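Local coordinates for autoinducer synthesis protein lasI (Pseudomonas aeruginosa, PDB 1RO5) that makes the quorum-sensing signal N-(3-oxododecanoyl)homoserine lactone from S-adenosyl-L-methionine and an acyl chain carried by acyl carrier protein, at residues A[70-75]-A[99-104]. Sequence-based numbering, arbitrary orientation.
Sequences RILDTT and IWELSR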
ATOM      1  N   ARG A  70       0.170   1.362   3.991  1.00 31.84           N
ATOM      2  CA  ARG A  70       0.651   0.619   5.159  1.00 29.03           C
ATOM      3  C   ARG A  70       1.332  -0.662   4.630  1.00 29.37           C
ATOM      4  O   ARG A  70       0.865  -1.273   3.648  1.00 32.27           O
ATOM      5  CB  ARG A  70      -0.571   0.279   6.040  1.00 28.03           C
ATOM      6  CG  ARG A  70      -0.191  -0.621   7.206  1.00 24.44           C
ATOM      7  CD  ARG A  70      -1.318  -0.793   8.199  1.00 27.78           C
ATOM      8  NE  ARG A  70      -2.513  -1.586   7.758  1.00 25.69           N
ATOM      9  CZ  ARG A  70      -3.664  -1.623   8.495  1.00 31.96           C
ATOM     10  NH1 ARG A  70      -3.754  -0.924   9.643  1.00 24.59           N
ATOM     11  NH2 ARG A  70      -4.716  -2.376   8.086  1.00 26.54           N
ATOM     12  N   ILE A  71       2.366  -1.093   5.312  1.00 29.82           N
ATOM     13  CA  ILE A  71       3.103  -2.257   4.985  1.00 29.37           C
ATOM     14  C   ILE A  71       3.230  -3.139   6.202  1.00 29.29           C
ATOM     15  O   ILE A  71       3.556  -2.658   7.291  1.00 27.66           O
ATOM     16  CB  ILE A  71       4.565  -1.886   4.604  1.00 32.12           C
ATOM     17  CG1 ILE A  71       4.568  -1.093   3.309  1.00 33.92           C
ATOM     18  CG2 ILE A  71       5.358  -3.166   4.313  1.00 26.68           C
ATOM     19  CD1 ILE A  71       4.606   0.367   3.554  1.00 32.34           C
ATOM     20  N   LEU A  72       3.000  -4.461   6.007  1.00 29.07           N
ATOM     21  CA  LEU A  72       2.991  -5.446   7.124  1.00 29.97           C
ATOM     22  C   LEU A  72       3.832  -6.604   6.683  1.00 31.53           C
ATOM     23  O   LEU A  72       3.688  -7.019   5.438  1.00 30.60           O
ATOM     24  CB  LEU A  72       1.545  -5.979   7.409  1.00 27.54           C
ATOM     25  CG  LEU A  72       0.656  -4.945   8.075  1.00 29.86           C
ATOM     26  CD1 LEU A  72      -0.700  -5.563   8.129  1.00 31.06           C
ATOM     27  CD2 LEU A  72       1.176  -4.693   9.500  1.00 27.11           C
ATOM     28  N   ASP A  73       4.679  -7.131   7.598  1.00 31.29           N
ATOM     29  CA  ASP A  73       5.397  -8.388   7.371  1.00 34.01           C
ATOM     30  C   ASP A  73       4.461  -9.498   7.229  1.00 34.39           C
ATOM     31  O   ASP A  73       3.457  -9.588   7.975  1.00 34.86           O
ATOM     32  CB  ASP A  73       6.350  -8.739   8.564  1.00 36.96           C
ATOM     33  CG  ASP A  73       7.356  -7.599   8.908  1.00 36.61           C
ATOM     34  OD1 ASP A  73       7.860  -6.837   8.030  1.00 40.76           O
ATOM     35  OD2 ASP A  73       7.644  -7.373  10.064  1.00 39.06           O
ATOM     36  N   THR A  74       4.817 -10.459   6.364  1.00 35.47           N
ATOM     37  CA  THR A  74       3.954 -11.642   6.201  1.00 34.58           C
ATOM     38  C   THR A  74       4.289 -12.729   7.147  1.00 35.84           C
ATOM     39  O   THR A  74       3.618 -13.804   7.165  1.00 36.78           O
ATOM     40  CB  THR A  74       4.033 -12.285   4.743  1.00 34.19           C
ATOM     41  OG1 THR A  74       5.421 -12.456   4.427  1.00 31.65           O
ATOM     42  CG2 THR A  74       3.496 -11.239   3.726  1.00 34.16           C
ATOM     43  N   THR A  75       5.400 -12.543   7.838  1.00 37.38           N
ATOM     44  CA  THR A  75       5.679 -13.416   8.973  1.00 38.03           C
ATOM     45  C   THR A  75       4.814 -13.119  10.194  1.00 38.16           C
ATOM     46  O   THR A  75       4.845 -13.907  11.135  1.00 38.82           O
ATOM     47  CB  THR A  75       7.164 -13.348   9.411  1.00 37.98           C
ATOM     48  OG1 THR A  75       7.554 -11.981   9.588  1.00 41.47           O
ATOM     49  CG2 THR A  75       8.077 -13.844   8.331  1.00 35.70           C
ATOM     50  N   ILE A  99       8.733 -11.224   1.910  1.00 38.62           N
ATOM     51  CA  ILE A  99       7.502 -10.757   1.335  1.00 37.32           C
ATOM     52  C   ILE A  99       6.726  -9.870   2.383  1.00 37.09           C
ATOM     53  O   ILE A  99       6.617 -10.274   3.559  1.00 37.48           O
ATOM     54  CB  ILE A  99       6.664 -12.009   0.906  1.00 37.33           C
ATOM     55  CG1 ILE A  99       7.526 -12.913  -0.076  1.00 34.37           C
ATOM     56  CG2 ILE A  99       5.245 -11.558   0.396  1.00 35.07           C
ATOM     57  CD1 ILE A  99       6.896 -14.313  -0.401  1.00 26.90           C
ATOM     58  N   TRP A 100       6.144  -8.757   1.919  1.00 33.84           N
ATOM     59  CA  TRP A 100       5.393  -7.840   2.715  1.00 32.95           C
ATOM     60  C   TRP A 100       4.054  -7.662   2.072  1.00 32.91           C
ATOM     61  O   TRP A 100       3.873  -7.858   0.877  1.00 35.06           O
ATOM     62  CB  TRP A 100       6.127  -6.470   2.725  1.00 33.18           C
ATOM     63  CG  TRP A 100       7.330  -6.332   3.591  1.00 31.12           C
ATOM     64  CD1 TRP A 100       7.748  -7.171   4.565  1.00 34.98           C
ATOM     65  CD2 TRP A 100       8.283  -5.262   3.557  1.00 35.02           C
ATOM     66  NE1 TRP A 100       8.870  -6.657   5.189  1.00 36.58           N
ATOM     67  CE2 TRP A 100       9.224  -5.502   4.560  1.00 35.26           C
ATOM     68  CE3 TRP A 100       8.438  -4.137   2.754  1.00 37.15           C
ATOM     69  CZ2 TRP A 100      10.267  -4.661   4.803  1.00 38.28           C
ATOM     70  CZ3 TRP A 100       9.449  -3.309   2.995  1.00 44.03           C
ATOM     71  CH2 TRP A 100      10.362  -3.564   4.028  1.00 37.67           C
ATOM     72  N   GLU A 101       3.114  -7.229   2.855  1.00 32.70           N
ATOM     73  CA  GLU A 101       1.807  -6.905   2.407  1.00 33.32           C
ATOM     74  C   GLU A 101       1.562  -5.415   2.447  1.00 31.96           C
ATOM     75  O   GLU A 101       2.041  -4.718   3.383  1.00 28.90           O
ATOM     76  CB  GLU A 101       0.749  -7.554   3.334  1.00 33.55           C
ATOM     77  CG  GLU A 101      -0.629  -7.243   2.737  1.00 35.80           C
ATOM     78  CD  GLU A 101      -1.833  -7.336   3.685  1.00 32.69           C
ATOM     79  OE1 GLU A 101      -1.744  -6.956   4.853  1.00 32.62           O
ATOM     80  OE2 GLU A 101      -2.869  -7.704   3.202  1.00 29.93           O
ATOM     81  N   LEU A 102       0.908  -4.909   1.389  1.00 31.93           N
ATOM     82  CA  LEU A 102       0.464  -3.538   1.344  1.00 30.42           C
ATOM     83  C   LEU A 102      -1.039  -3.526   1.641  1.00 31.25           C
ATOM     84  O   LEU A 102      -1.811  -4.413   1.159  1.00 27.80           O
ATOM     85  CB  LEU A 102       0.685  -2.917  -0.018  1.00 31.56           C
ATOM     86  CG  LEU A 102       2.047  -3.074  -0.661  1.00 36.99           C
ATOM     87  CD1 LEU A 102       1.980  -2.410  -1.969  1.00 37.21           C
ATOM     88  CD2 LEU A 102       3.089  -2.415   0.279  1.00 38.02           C
ATOM     89  N   SER A 103      -1.478  -2.434   2.304  1.00 30.74           N
ATOM     90  CA  SER A 103      -2.866  -2.268   2.622  1.00 29.85           C
ATOM     91  C   SER A 103      -3.232  -0.846   2.834  1.00 30.30           C
ATOM     92  O   SER A 103      -2.364  -0.005   2.965  1.00 33.14           O
ATOM     93  CB  SER A 103      -3.232  -3.145   3.864  1.00 29.26           C
ATOM     94  OG  SER A 103      -2.586  -2.738   5.047  1.00 27.16           O
ATOM     95  N   ARG A 104      -4.517  -0.517   2.872  1.00 30.35           N
ATOM     96  CA  ARG A 104      -4.911   0.877   3.215  1.00 30.02           C
ATOM     97  C   ARG A 104      -4.328   1.959   2.312  1.00 32.46           C
ATOM     98  O   ARG A 104      -3.842   2.966   2.812  1.00 31.52           O
ATOM     99  CB  ARG A 104      -4.643   1.193   4.707  1.00 29.67           C
ATOM    100  CG  ARG A 104      -5.403   0.299   5.705  1.00 29.78           C
ATOM    101  CD  ARG A 104      -6.896   0.468   5.468  1.00 31.63           C
ATOM    102  NE  ARG A 104      -7.793  -0.106   6.477  1.00 33.61           N
ATOM    103  CZ  ARG A 104      -8.684  -1.114   6.260  1.00 35.95           C
ATOM    104  NH1 ARG A 104      -8.845  -1.742   5.070  1.00 32.50           N
ATOM    105  NH2 ARG A 104      -9.465  -1.475   7.232  1.00 30.58           N
TER
HETATM  106  O   HOH W   1       7.678 -10.600   6.312  1.00 31.91           O
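Three groups gather at the backbone O of I99, where strand 64-73 runs out. The hydroxyl OG1 of T74 lies 2.6 Å from I99 O, and T74 N adds a weak bond to the same oxygen. A water also donates to it while accepting from T74 N. T74 OG1 sits between its backbone N and carbonyl carbon (chi1 50°), which turns the hydroxyl to I99. S96 N is hydrogen-bonded to the same hydroxyl. Regular antiparallel pairing follows. E101 N donates to L72 O at 2.7 Å and almost straight (177°), and L72 N returns a bond to E101 O. R70 and S103 form the next hydrogen-bonded pair. Their side chains join as well: R70 NE gives a 2.9 Å bond to S103 OG, which lies at the edge of the guanidinium, near its plane. R104 CG lies over one face of that group, toward the rim, 3.6 Å from R70 NH2. D47 and D50 form salt bridges with R70 NH1. L72 CD1 touches E101 OE1, an oxygen held by M79 N. On the other side of the sheet from L72 and E101, I71 CG1 meets L102 CD2 at 3.6 Å, and helix 118-133 covers both residues through L128. I71 CG2 meets the W100 ring obliquely, 3.6 Å from its CE3. The arrangement is an antiparallel strand pair inside the mixed central sheet of the alpha-beta-alpha sandwich, the acetyltransferase-like fold of autoinducer synthases.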